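Local atomic coordinates of putative MCP-type signal transduction protein (Campylobacter jejuni subsp. jejuni serotype O:2, PDB entry 4WY9), a protein that probably senses chemical signals in the periplasm through a tandem-PAS domain and passes them to the chemotaxis machinery as the chemoreceptor Tlp1. Residues 208-213 against 219-224; 57-62 against 104-109; 33-38 against 272-277; 129-134 against 154-159; 241-246 against 265-270. One frame throughout, in Å; residues are numbered along the deposited sequence.

In the fold
Two PAS-like modules lie along the long helix 8-51, and the five contacts are spread over both. Contacts 2 and 4 belong to the seven-stranded sheet of the first and touch where A109 CB comes 3.7 Å from E159 OE2. Contacts 1 and 5 belong to the five-stranded sheet of the second, their centres 14 Å apart; contact 1 carries H221, which hydrogen-bonds the bound acetate. Contact 3, at the junction, shares strand 264-274 with contact 5 and touches contact 1 through L211 CD1 and F272 CZ, 4.2 Å apart. Contacts 2 and 5 mark the greatest spread, 44 Å between centres, on opposite sides of the chain's centre.

Contact 1 (208-213 against 219-224); sequences LRVLLN and AIHPNK. With ACT (acetate ion), chain B.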
# COMPACT_ATOMS: atom_id res chain seq x y z
N LEU A 208 17.06 11.77 -5.47
CA LEU A 208 15.98 11.37 -4.57
C LEU A 208 15.02 10.49 -5.33
O LEU A 208 14.60 10.85 -6.42
CB LEU A 208 15.26 12.58 -3.99
CG LEU A 208 16.13 13.60 -3.26
CD1 LEU A 208 15.32 14.83 -2.91
CD2 LEU A 208 16.78 13.02 -2.02
N ARG A 209 14.65 9.35 -4.74
CA ARG A 209 13.67 8.44 -5.29
C ARG A 209 12.53 8.31 -4.30
O ARG A 209 12.76 7.92 -3.14
CB ARG A 209 14.31 7.09 -5.61
CG ARG A 209 15.34 7.17 -6.71
CD ARG A 209 16.17 5.94 -6.86
NE ARG A 209 17.20 5.84 -5.85
CZ ARG A 209 17.97 4.77 -5.65
NH1 ARG A 209 17.75 3.67 -6.33
NH2 ARG A 209 18.90 4.80 -4.72
N VAL A 210 11.33 8.67 -4.72
CA VAL A 210 10.20 8.90 -3.85
C VAL A 210 8.96 8.24 -4.40
O VAL A 210 8.67 8.31 -5.60
CB VAL A 210 9.94 10.41 -3.66
CG1 VAL A 210 8.77 10.68 -2.76
CG2 VAL A 210 11.20 11.14 -3.17
N LEU A 211 8.20 7.56 -3.52
CA LEU A 211 6.87 7.04 -3.84
C LEU A 211 5.87 7.81 -2.99
O LEU A 211 6.03 7.86 -1.78
CB LEU A 211 6.74 5.56 -3.60
CG LEU A 211 5.38 4.93 -3.82
CD1 LEU A 211 4.95 5.00 -5.27
CD2 LEU A 211 5.34 3.50 -3.32
N LEU A 212 4.86 8.39 -3.61
CA LEU A 212 3.86 9.12 -2.85
C LEU A 212 2.51 8.96 -3.49
O LEU A 212 2.40 8.60 -4.67
CB LEU A 212 4.26 10.58 -2.69
CG LEU A 212 4.28 11.58 -3.80
CD1 LEU A 212 4.72 12.94 -3.30
CD2 LEU A 212 5.17 11.19 -4.98
N ASN A 213 1.44 9.22 -2.73
CA ASN A 213 0.13 9.17 -3.38
C ASN A 213 -0.17 10.54 -4.02
O ASN A 213 0.60 11.50 -3.84
CB ASN A 213 -0.98 8.66 -2.43
CG ASN A 213 -1.36 9.61 -1.33
OD1 ASN A 213 -0.98 10.76 -1.30
ND2 ASN A 213 -2.22 9.11 -0.44
N ALA A 219 5.17 7.57 0.85
CA ALA A 219 5.34 6.18 1.27
C ALA A 219 6.81 5.84 1.44
O ALA A 219 7.18 5.07 2.34
CB ALA A 219 4.73 5.29 0.22
N ILE A 220 7.65 6.39 0.57
CA ILE A 220 9.07 6.15 0.55
C ILE A 220 9.79 7.44 0.22
O ILE A 220 9.43 8.11 -0.76
CB ILE A 220 9.49 5.07 -0.45
CG1 ILE A 220 8.83 3.72 -0.13
CG2 ILE A 220 10.99 4.89 -0.50
CD1 ILE A 220 8.91 2.73 -1.23
N HIS A 221 10.81 7.78 1.02
CA HIS A 221 11.71 8.90 0.76
C HIS A 221 13.05 8.48 1.33
O HIS A 221 13.11 7.86 2.38
CB HIS A 221 11.18 10.18 1.39
CG HIS A 221 11.92 11.43 1.02
ND1 HIS A 221 13.20 11.71 1.46
CD2 HIS A 221 11.59 12.45 0.22
CE1 HIS A 221 13.61 12.84 0.94
NE2 HIS A 221 12.62 13.33 0.19
N PRO A 222 14.16 8.87 0.69
CA PRO A 222 15.48 8.57 1.26
C PRO A 222 15.63 9.03 2.70
O PRO A 222 16.32 8.39 3.49
CB PRO A 222 16.43 9.31 0.31
CG PRO A 222 15.72 9.37 -0.97
CD PRO A 222 14.28 9.50 -0.65
N ASN A 223 15.05 10.17 3.01
CA ASN A 223 15.03 10.67 4.38
C ASN A 223 13.87 10.02 5.10
O ASN A 223 12.71 10.39 4.91
CB ASN A 223 14.92 12.20 4.36
CG ASN A 223 15.03 12.80 5.76
OD1 ASN A 223 14.88 12.10 6.75
ND2 ASN A 223 15.30 14.07 5.83
N LYS A 224 14.18 9.05 5.96
CA LYS A 224 13.14 8.28 6.62
C LYS A 224 12.23 9.17 7.43
O LYS A 224 11.06 8.82 7.64
CB LYS A 224 13.79 7.23 7.54
CG LYS A 224 13.42 5.80 7.26
CD LYS A 224 11.92 5.59 7.34
CE LYS A 224 11.56 4.09 7.30
NZ LYS A 224 12.18 3.32 8.40
C ACT B . 12.00 16.15 -2.00
O ACT B . 12.56 15.90 -0.90
OXT ACT B . 11.91 17.36 -2.36
CH3 ACT B . 11.42 15.05 -2.83
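L211 and I220 form an antiparallel hydrogen-bonded pair, in which L211 N donates to I220 O at 3.1 Å while L211 O accepts two amides, A219 N at 2.8 Å and I220 N at 3.2 Å. I220 N arrives in the carbonyl plane on a lone pair; A219 N is tilted from that plane. At the bulge, A219 CB rests 4.0 Å from L211 CD2, and the CB atoms of L211 and I220 lie on one face of the sheet, where helix 190-196 covers them. Past the bulge, H221 holds its ring anti to the backbone N (chi1 -171°), which places it beside V210 and L208. V210 CG2 approaches H221 CD2 to 3.7 Å, obliquely to the ring, and L208 CD2 meets P222 CG at 3.9 Å with the two side chains about perpendicular. Both ring nitrogens are engaged. ND1 accepts from N223 N at 2.9 Å, almost exactly in the ring plane, which fixes the ring's rotation and is consistent with a proton on NE2; NE2 in turn donates to an acetate oxygen, ACT O, at 2.8 Å, nearly straight (169°). Y257 OH and S260 OG also bond the acetate, which probably came from the crystallisation liquor. The arrangement is a classic beta bulge at the edge of a PAS-type antiparallel sheet of order 2-1-5-4-3, with H221, just past it, holding the acetate.

Contact 2 (57-62 against 104-109); sequences LDIDNI and FVMLYA
M106 leaves its strand with CG anti to the carbonyl carbon (chi1 -56°), runs extended through chi2 and bends at chi3 (78°), a path that reaches toward I59 and I62 on the helix. SD lies 4.0 Å from I62 CG2, the two side chains crossing at about a right angle. I59 was modelled in two conformers, so its contacts are less certain; in one of them CD1 lies 3.8 Å from M106 CE and 4.2 Å from F104 CZ, obliquely to the phenyl ring. This is helix-on-sheet packing in the first PAS-like module: helix 59-70 lies over strands 78-83 and 104-110, where M106 and Y108 also touch T63 and I66. Beyond F104, F90 and F97 meet its ring, while F49 and M48 of helix 8-51 back I62. The first turn of the helix is capped by D58, whose OD1 accepts from N61 N at 2.9 Å, the amide coming from well above the carboxylate plane; Y89 OH bonds both L57 O and I59 N just before and at the start of that turn.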
# COMPACT_ATOMS: atom_id res chain seq x y z
N LEU A 57 -21.47 -22.26 9.64
CA LEU A 57 -20.17 -21.69 9.31
C LEU A 57 -19.05 -22.48 9.97
O LEU A 57 -19.11 -22.82 11.16
CB LEU A 57 -20.08 -20.24 9.71
CG LEU A 57 -20.83 -19.25 8.82
CD1 LEU A 57 -20.82 -17.86 9.43
CD2 LEU A 57 -20.27 -19.19 7.39
N ASP A 58 -18.01 -22.74 9.18
CA ASP A 58 -16.94 -23.69 9.50
C ASP A 58 -15.61 -22.96 9.54
O ASP A 58 -15.08 -22.56 8.51
CB ASP A 58 -16.97 -24.80 8.45
CG ASP A 58 -15.95 -25.90 8.64
OD1 ASP A 58 -14.78 -25.62 8.99
OD2 ASP A 58 -16.30 -27.08 8.39
N ILE A 59 -15.06 -22.82 10.76
CA ILE A 59 -13.85 -22.04 10.95
C ILE A 59 -12.65 -22.57 10.17
O ILE A 59 -11.86 -21.80 9.62
CB ILE A 59 -13.50 -21.91 12.46
CG1 ILE A 59 -12.33 -20.96 12.67
CG2 ILE A 59 -13.24 -23.27 13.08
CD1 ILE A 59 -12.56 -19.57 12.13
N ASP A 60 -12.50 -23.89 10.10
CA ASP A 60 -11.40 -24.48 9.36
C ASP A 60 -11.55 -24.26 7.86
O ASP A 60 -10.54 -24.05 7.18
CB ASP A 60 -11.29 -25.98 9.68
CG ASP A 60 -10.51 -26.27 10.92
OD1 ASP A 60 -10.24 -25.32 11.69
OD2 ASP A 60 -10.22 -27.46 11.17
N ASN A 61 -12.76 -24.29 7.34
CA ASN A 61 -12.95 -23.99 5.92
C ASN A 61 -12.47 -22.58 5.62
O ASN A 61 -11.80 -22.34 4.62
CB ASN A 61 -14.38 -24.16 5.50
CG ASN A 61 -14.77 -25.62 5.27
OD1 ASN A 61 -13.92 -26.51 5.34
ND2 ASN A 61 -16.03 -25.85 5.01
N ILE A 62 -12.80 -21.64 6.49
CA ILE A 62 -12.35 -20.26 6.33
C ILE A 62 -10.83 -20.17 6.42
O ILE A 62 -10.18 -19.51 5.63
CB ILE A 62 -13.03 -19.34 7.35
CG1 ILE A 62 -14.52 -19.27 7.09
CG2 ILE A 62 -12.41 -17.96 7.35
CD1 ILE A 62 -15.33 -18.56 8.15
N PHE A 104 -13.33 -9.89 16.38
CA PHE A 104 -12.82 -11.10 15.76
C PHE A 104 -12.01 -10.77 14.51
O PHE A 104 -12.55 -10.32 13.50
CB PHE A 104 -13.95 -12.06 15.40
CG PHE A 104 -13.44 -13.35 14.82
CD1 PHE A 104 -13.01 -14.38 15.67
CD2 PHE A 104 -13.34 -13.54 13.46
CE1 PHE A 104 -12.51 -15.54 15.16
CE2 PHE A 104 -12.86 -14.72 12.94
CZ PHE A 104 -12.44 -15.71 13.79
N VAL A 105 -10.70 -10.99 14.59
CA VAL A 105 -9.78 -10.72 13.50
C VAL A 105 -8.80 -11.89 13.38
O VAL A 105 -8.09 -12.20 14.34
CB VAL A 105 -9.01 -9.38 13.68
CG1 VAL A 105 -8.01 -9.23 12.54
CG2 VAL A 105 -9.94 -8.20 13.78
N MET A 106 -8.81 -12.55 12.24
CA MET A 106 -7.81 -13.55 11.91
C MET A 106 -6.69 -12.86 11.18
O MET A 106 -6.88 -12.45 10.03
CB MET A 106 -8.40 -14.65 11.06
CG MET A 106 -9.62 -15.32 11.70
SD MET A 106 -10.56 -16.41 10.58
CE MET A 106 -9.54 -17.83 10.57
N LEU A 107 -5.54 -12.70 11.83
CA LEU A 107 -4.41 -11.96 11.30
C LEU A 107 -3.25 -12.92 11.06
O LEU A 107 -2.86 -13.64 11.99
CB LEU A 107 -3.99 -10.85 12.26
CG LEU A 107 -2.79 -9.97 11.88
CD1 LEU A 107 -3.03 -9.21 10.58
CD2 LEU A 107 -2.45 -9.03 13.01
N TYR A 108 -2.69 -12.89 9.85
CA TYR A 108 -1.60 -13.77 9.47
C TYR A 108 -0.37 -12.99 9.02
O TYR A 108 -0.50 -11.97 8.33
CB TYR A 108 -2.06 -14.71 8.35
CG TYR A 108 -3.12 -15.68 8.83
CD1 TYR A 108 -4.46 -15.33 8.84
CD2 TYR A 108 -2.77 -16.95 9.30
CE1 TYR A 108 -5.41 -16.22 9.30
CE2 TYR A 108 -3.72 -17.81 9.77
CZ TYR A 108 -5.05 -17.44 9.76
OH TYR A 108 -6.02 -18.30 10.21
N ALA A 109 0.81 -13.46 9.42
CA ALA A 109 2.09 -12.97 8.97
C ALA A 109 2.87 -14.11 8.31
O ALA A 109 2.49 -15.27 8.40
CB ALA A 109 2.90 -12.42 10.15

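Contact 3 (33-38 against 272-277); sequences EMIALN and FKVQDS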
# COMPACT_ATOMS: atom_id res chain seq x y z
N GLU A 33 -0.90 -7.52 -8.30
CA GLU A 33 -0.83 -8.90 -7.82
C GLU A 33 -1.56 -9.02 -6.50
O GLU A 33 -2.33 -9.97 -6.30
CB GLU A 33 0.61 -9.37 -7.71
CG GLU A 33 1.26 -9.59 -9.04
CD GLU A 33 2.69 -10.07 -8.91
OE1 GLU A 33 3.00 -10.74 -7.91
OE2 GLU A 33 3.50 -9.82 -9.83
N MET A 34 -1.31 -8.10 -5.57
CA MET A 34 -1.98 -8.16 -4.27
C MET A 34 -3.47 -8.06 -4.43
O MET A 34 -4.22 -8.85 -3.82
CB MET A 34 -1.51 -7.04 -3.40
CG MET A 34 -0.11 -7.16 -2.96
SD MET A 34 0.33 -5.77 -1.92
CE MET A 34 -0.92 -5.93 -0.65
N ILE A 35 -3.92 -7.13 -5.25
CA ILE A 35 -5.34 -6.91 -5.44
C ILE A 35 -6.02 -8.12 -6.07
O ILE A 35 -7.14 -8.49 -5.69
CB ILE A 35 -5.57 -5.64 -6.27
CG1 ILE A 35 -5.20 -4.42 -5.44
CG2 ILE A 35 -6.99 -5.53 -6.74
CD1 ILE A 35 -4.96 -3.19 -6.22
N ALA A 36 -5.36 -8.76 -7.03
CA ALA A 36 -5.94 -9.94 -7.65
C ALA A 36 -6.14 -11.06 -6.61
O ALA A 36 -7.15 -11.78 -6.64
CB ALA A 36 -5.10 -10.41 -8.80
N LEU A 37 -5.18 -11.21 -5.70
CA LEU A 37 -5.33 -12.23 -4.67
C LEU A 37 -6.50 -11.85 -3.74
O LEU A 37 -7.30 -12.67 -3.34
CB LEU A 37 -4.05 -12.45 -3.88
CG LEU A 37 -2.87 -13.06 -4.61
CD1 LEU A 37 -1.78 -13.35 -3.62
CD2 LEU A 37 -3.30 -14.32 -5.31
N ASN A 38 -6.56 -10.58 -3.34
CA ASN A 38 -7.61 -10.15 -2.42
C ASN A 38 -8.96 -10.38 -3.04
O ASN A 38 -9.91 -10.78 -2.36
CB ASN A 38 -7.41 -8.69 -2.07
CG ASN A 38 -7.96 -8.27 -0.73
OD1 ASN A 38 -8.49 -9.02 0.01
ND2 ASN A 38 -7.84 -7.01 -0.49
N PHE A 272 0.42 6.85 -11.73
CA PHE A 272 -0.32 5.67 -12.06
C PHE A 272 -1.51 5.48 -11.12
O PHE A 272 -1.49 5.94 -9.99
CB PHE A 272 0.56 4.43 -12.08
CG PHE A 272 1.26 4.14 -10.77
CD1 PHE A 272 2.47 4.76 -10.43
CD2 PHE A 272 0.76 3.20 -9.88
CE1 PHE A 272 3.10 4.48 -9.24
CE2 PHE A 272 1.42 2.91 -8.69
CZ PHE A 272 2.61 3.54 -8.40
N LYS A 273 -2.53 4.79 -11.61
CA LYS A 273 -3.70 4.52 -10.84
C LYS A 273 -3.70 3.08 -10.42
O LYS A 273 -3.25 2.20 -11.15
CB LYS A 273 -4.98 4.83 -11.62
CG LYS A 273 -5.23 6.32 -11.87
CD LYS A 273 -6.39 6.50 -12.80
CE LYS A 273 -6.12 7.62 -13.81
NZ LYS A 273 -7.12 7.70 -14.90
N VAL A 274 -4.23 2.84 -9.23
CA VAL A 274 -4.42 1.53 -8.70
C VAL A 274 -5.83 1.49 -8.17
O VAL A 274 -6.12 2.05 -7.11
CB VAL A 274 -3.41 1.19 -7.58
CG1 VAL A 274 -3.71 -0.15 -6.99
CG2 VAL A 274 -1.97 1.24 -8.11
N GLN A 275 -6.74 0.84 -8.92
CA GLN A 275 -8.17 0.87 -8.61
C GLN A 275 -8.59 2.33 -8.47
O GLN A 275 -8.42 3.12 -9.39
CB GLN A 275 -8.48 0.01 -7.38
CG GLN A 275 -8.18 -1.45 -7.57
CD GLN A 275 -9.22 -2.15 -8.44
OE1 GLN A 275 -10.41 -1.80 -8.43
NE2 GLN A 275 -8.77 -3.14 -9.18
N ASP A 276 -9.11 2.72 -7.31
CA ASP A 276 -9.58 4.11 -7.12
C ASP A 276 -8.50 4.98 -6.45
O ASP A 276 -8.77 6.13 -6.11
CB ASP A 276 -10.86 4.12 -6.28
CG ASP A 276 -11.99 3.41 -6.97
OD1 ASP A 276 -12.21 3.72 -8.17
OD2 ASP A 276 -12.63 2.53 -6.34
N SER A 277 -7.30 4.43 -6.25
CA SER A 277 -6.22 5.21 -5.65
C SER A 277 -5.26 5.68 -6.72
O SER A 277 -5.22 5.16 -7.84
CB SER A 277 -5.47 4.40 -4.57
OG SER A 277 -4.70 3.36 -5.12
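I35 meets V274 and Q275 at the tip of a two-residue beta hairpin that joins strands 264-274 and 277-286 through a type II' turn. The closest touch is made by the far end of the isoleucine: CD1 presses on V274 CG1 at 3.4 Å, tighter than usual for two methyl carbons, and also lies 3.9 Å from Q275 CG. Its other branch, CG2, is 3.9 Å from Q275 NE2. The glutamine chain, bent at chi2 (-75°), carries its amide alongside the isoleucine toward the helix, and the two side chains slide past each other in opposite directions. The contact is purely van der Waals, apolar on the V274 side and partly open to solvent on the Q275 side. Around this first shell, I150 of the short strand 149-150 touches I35, V274 and Q275 alike, and V148 adds to I35 and Q275, so the hairpin tip of the second module is set against both the long helix 8-51 and the first module. F31, one helical turn before I35, continues the packing on V274. What positions V274 and Q275 is the turn itself, closed in both directions by V274 N to S277 O at 2.9 Å and S277 N to V274 O at 2.8 Å. That same carbonyl oxygen is gripped a second time by S277 OG, 2.8 Å from V274 O, which comes in the carbonyl plane on a lone pair.

Contact 4 (129-134 against 154-159); sequences ANLQVV and IKMNLE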
# COMPACT_ATOMS: atom_id res chain seq x y z
N ALA A 129 -9.07 -3.49 12.98
CA ALA A 129 -10.46 -3.13 12.94
C ALA A 129 -10.68 -1.65 12.75
O ALA A 129 -11.68 -1.22 12.17
CB ALA A 129 -11.19 -3.62 14.18
N ASN A 130 -9.74 -0.84 13.22
CA ASN A 130 -9.85 0.60 13.15
C ASN A 130 -9.18 1.26 11.94
O ASN A 130 -9.19 2.47 11.81
CB ASN A 130 -9.30 1.20 14.46
CG ASN A 130 -10.17 0.91 15.68
OD1 ASN A 130 -11.38 0.73 15.55
ND2 ASN A 130 -9.57 0.78 16.83
N LEU A 131 -8.67 0.43 11.01
CA LEU A 131 -8.11 0.98 9.78
C LEU A 131 -9.15 1.81 9.04
O LEU A 131 -10.34 1.45 9.01
CB LEU A 131 -7.64 -0.13 8.87
CG LEU A 131 -6.39 -0.91 9.25
CD1 LEU A 131 -6.25 -2.11 8.32
CD2 LEU A 131 -5.16 -0.04 9.19
N GLN A 132 -8.71 2.89 8.42
CA GLN A 132 -9.61 3.71 7.62
C GLN A 132 -10.33 2.90 6.52
O GLN A 132 -11.50 3.08 6.29
CB GLN A 132 -8.90 4.91 7.03
CG GLN A 132 -9.83 5.93 6.42
CD GLN A 132 -10.73 6.58 7.47
OE1 GLN A 132 -10.25 7.07 8.48
NE2 GLN A 132 -12.00 6.56 7.26
N VAL A 133 -9.61 2.01 5.84
CA VAL A 133 -10.26 1.24 4.77
C VAL A 133 -11.36 0.36 5.35
O VAL A 133 -12.40 0.17 4.70
CB VAL A 133 -9.27 0.38 3.92
CG1 VAL A 133 -8.39 1.25 3.02
CG2 VAL A 133 -8.42 -0.57 4.74
N VAL A 134 -11.14 -0.19 6.54
CA VAL A 134 -12.14 -1.03 7.19
C VAL A 134 -13.36 -0.20 7.55
O VAL A 134 -14.51 -0.59 7.32
CB VAL A 134 -11.59 -1.75 8.42
CG1 VAL A 134 -12.68 -2.40 9.21
CG2 VAL A 134 -10.51 -2.75 7.99
N ILE A 154 0.48 4.73 6.09
CA ILE A 154 0.25 4.90 7.52
C ILE A 154 1.30 4.16 8.31
O ILE A 154 1.96 3.26 7.77
CB ILE A 154 -1.15 4.40 7.97
CG1 ILE A 154 -1.31 2.91 7.77
CG2 ILE A 154 -2.29 5.19 7.31
CD1 ILE A 154 -2.55 2.31 8.38
N LYS A 155 1.46 4.53 9.58
CA LYS A 155 2.25 3.77 10.51
C LYS A 155 1.42 2.61 11.05
O LYS A 155 0.22 2.78 11.36
CB LYS A 155 2.72 4.65 11.66
CG LYS A 155 3.47 3.94 12.77
CD LYS A 155 3.46 4.73 14.10
CE LYS A 155 3.92 6.15 14.00
NZ LYS A 155 3.72 6.88 15.29
N MET A 156 2.03 1.43 11.15
CA MET A 156 1.37 0.29 11.81
C MET A 156 2.37 -0.37 12.73
O MET A 156 3.59 -0.21 12.61
CB MET A 156 0.84 -0.72 10.81
CG MET A 156 -0.24 -0.20 9.93
SD MET A 156 -0.89 -1.46 8.79
CE MET A 156 -1.87 -2.46 9.88
N ASN A 157 1.85 -1.15 13.67
CA ASN A 157 2.66 -1.93 14.58
C ASN A 157 1.87 -3.15 14.96
O ASN A 157 0.97 -3.09 15.81
CB ASN A 157 3.08 -1.12 15.81
CG ASN A 157 4.08 -1.85 16.67
OD1 ASN A 157 4.02 -3.09 16.81
ND2 ASN A 157 5.06 -1.14 17.18
N LEU A 158 2.21 -4.29 14.36
CA LEU A 158 1.45 -5.53 14.58
C LEU A 158 2.21 -6.59 15.34
O LEU A 158 1.60 -7.47 15.95
CB LEU A 158 1.00 -6.09 13.25
CG LEU A 158 0.07 -5.19 12.44
CD1 LEU A 158 -0.17 -5.81 11.09
CD2 LEU A 158 -1.23 -4.95 13.17
N GLU A 159 3.54 -6.51 15.35
CA GLU A 159 4.37 -7.52 16.01
C GLU A 159 5.40 -6.94 16.96
O GLU A 159 6.20 -7.68 17.51
CB GLU A 159 5.08 -8.38 14.97
CG GLU A 159 4.15 -9.14 14.05
CD GLU A 159 4.92 -9.92 13.01
OE1 GLU A 159 5.55 -9.29 12.15
OE2 GLU A 159 4.87 -11.18 13.07
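L131 uses one methyl, CD2, for the whole contact, and its tight side is I154: CD1 of the isoleucine stands 3.6 Å from L131 CD2, the two side chains crossing at about a right angle. I154 carries CG1 between its backbone N and carbonyl carbon (chi1 64°), and with chi2 extended this sends CD1 out from the strand to the leucine. M156 is the looser partner. Its chain turns at chi3 (75°) so that CE comes over to L131 CD2 at 4.1 Å, again crosswise, and the same residue packs on E127 and I128 of helix 126-129. The segments join the start of helix 132-140, for which L131 occupies the N-cap position, to the edge strand 154-156 of the antiparallel sheet in the first PAS-like module; that strand bonds to strand 163-173 through I154 with A165 and M156 with F163. On the buried side, Y80 and N167 lie against L131, and N167 also touches I154 and M156. The other side faces solvent. K155, between the two strand residues that contact L131, extends away from the leucine, while Q132 leads off the helix start and binds D136 OD1 through NE2. Past M156, in 154-159, the chain is tied by polar bonds: N157 N donates to E127 OE1, and the N157 amide group bonds G160 N through OD1 and D162 OD1 through ND2.

Contact 5 (241-246 against 265-270); sequences QETYKA and SYAAIN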
# COMPACT_ATOMS: atom_id res chain seq x y z
N GLN A 241 6.22 23.82 -7.00
CA GLN A 241 4.80 23.76 -7.20
C GLN A 241 4.36 23.18 -8.53
O GLN A 241 3.32 22.53 -8.62
CB GLN A 241 4.19 25.16 -7.02
CG GLN A 241 4.38 25.73 -5.64
CD GLN A 241 3.79 24.88 -4.54
OE1 GLN A 241 2.72 24.30 -4.71
NE2 GLN A 241 4.49 24.78 -3.44
N GLU A 242 5.15 23.39 -9.59
CA GLU A 242 4.80 22.83 -10.89
C GLU A 242 4.76 21.29 -10.81
O GLU A 242 3.88 20.64 -11.39
CB GLU A 242 5.78 23.25 -11.96
CG GLU A 242 5.34 22.84 -13.34
CD GLU A 242 6.29 23.31 -14.43
OE1 GLU A 242 7.37 23.84 -14.08
OE2 GLU A 242 5.95 23.11 -15.62
N THR A 243 5.73 20.73 -10.12
CA THR A 243 5.81 19.28 -9.94
C THR A 243 4.61 18.80 -9.14
O THR A 243 4.01 17.75 -9.47
CB THR A 243 7.13 18.89 -9.28
OG1 THR A 243 8.21 19.30 -10.13
CG2 THR A 243 7.22 17.43 -9.01
N TYR A 244 4.25 19.52 -8.08
CA TYR A 244 3.11 19.12 -7.27
C TYR A 244 1.81 19.12 -8.05
O TYR A 244 0.91 18.30 -7.80
CB TYR A 244 2.96 20.02 -6.04
CG TYR A 244 4.12 20.03 -5.12
CD1 TYR A 244 5.06 19.00 -5.13
CD2 TYR A 244 4.33 21.08 -4.23
CE1 TYR A 244 6.12 19.00 -4.28
CE2 TYR A 244 5.38 21.09 -3.38
CZ TYR A 244 6.30 20.06 -3.42
OH TYR A 244 7.38 20.07 -2.59
N LYS A 245 1.67 20.07 -8.97
CA LYS A 245 0.47 20.12 -9.80
C LYS A 245 0.35 18.85 -10.65
O LYS A 245 -0.73 18.28 -10.78
CB LYS A 245 0.47 21.36 -10.70
CG LYS A 245 -0.26 22.54 -10.13
CD LYS A 245 -1.05 23.28 -11.18
CE LYS A 245 -0.15 23.88 -12.24
NZ LYS A 245 -0.90 24.86 -13.09
N ALA A 246 1.47 18.40 -11.22
CA ALA A 246 1.46 17.17 -12.01
C ALA A 246 1.05 15.97 -11.18
O ALA A 246 0.27 15.12 -11.63
CB ALA A 246 2.85 16.93 -12.64
N SER A 265 17.01 21.08 -9.03
CA SER A 265 17.03 19.77 -9.64
C SER A 265 16.21 19.69 -10.92
O SER A 265 15.36 20.54 -11.19
CB SER A 265 16.51 18.71 -8.66
OG SER A 265 17.18 18.78 -7.39
N TYR A 266 16.45 18.62 -11.69
CA TYR A 266 15.47 18.10 -12.62
C TYR A 266 14.67 17.04 -11.88
O TYR A 266 15.23 16.27 -11.10
CB TYR A 266 16.13 17.51 -13.86
CG TYR A 266 16.94 18.52 -14.64
CD1 TYR A 266 16.32 19.53 -15.33
CD2 TYR A 266 18.33 18.43 -14.71
CE1 TYR A 266 17.05 20.49 -16.04
CE2 TYR A 266 19.05 19.35 -15.41
CZ TYR A 266 18.42 20.38 -16.09
OH TYR A 266 19.16 21.29 -16.79
N ALA A 267 13.37 16.98 -12.12
CA ALA A 267 12.51 15.98 -11.47
C ALA A 267 11.58 15.37 -12.47
O ALA A 267 10.91 16.11 -13.20
CB ALA A 267 11.71 16.58 -10.33
N ALA A 268 11.46 14.05 -12.47
CA ALA A 268 10.47 13.39 -13.27
C ALA A 268 9.38 12.81 -12.40
O ALA A 268 9.66 12.32 -11.28
CB ALA A 268 11.08 12.31 -14.12
N ILE A 269 8.17 12.82 -12.92
CA ILE A 269 7.00 12.21 -12.29
C ILE A 269 6.44 11.18 -13.24
O ILE A 269 6.26 11.47 -14.42
CB ILE A 269 5.88 13.25 -11.96
CG1 ILE A 269 6.41 14.30 -10.99
CG2 ILE A 269 4.62 12.62 -11.43
CD1 ILE A 269 6.75 13.76 -9.72
N ASN A 270 6.12 10.00 -12.72
CA ASN A 270 5.30 9.06 -13.45
C ASN A 270 4.14 8.67 -12.54
O ASN A 270 4.35 8.11 -11.45
CB ASN A 270 6.09 7.83 -13.90
CG ASN A 270 5.30 6.95 -14.81
OD1 ASN A 270 4.36 6.30 -14.39
ND2 ASN A 270 5.64 6.96 -16.10
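T243 and I269 make the main apolar contact: T243 CG2 sits 3.8 Å from both I269 CD1 and I269 CG1, so one methyl rests against the bent end of the isoleucine instead of touching a single atom. The threonine places this methyl anti to its backbone N, leaving OG1 anti to the carbonyl carbon (chi1 -61°); I269 bends at chi2 (-65°), so that CG1 and CD1 both lie against the threonine methyl. A246, one helical turn on, also points to the strand and has part of its surface covered there, although its methyl stays at 4.7 Å from the nearest strand atom. The approach of a polar atom to carbon is looser, T243 OG1 lying 4.4 Å from A267 CB, and no hydrogen bond links the two segments. Backbone bonds instead hold each partner in shape. Within the helix, K245 N reaches Q241 O at 3.0 Å and A246 N reaches E242 O at 3.3 Å; the strand pairs on one side with strand 253-258, through A267 with F255 and I269 with G253, and on the other with strand 277-286, through Y266 with A285 and A268 with V283. Helix 241-249 lies on one face of the second module's PAS-type sheet, over A267, I269, F255 and Y257, while Y266, A268 and N270 turn to the opposite face and pack against the long helix 8-51.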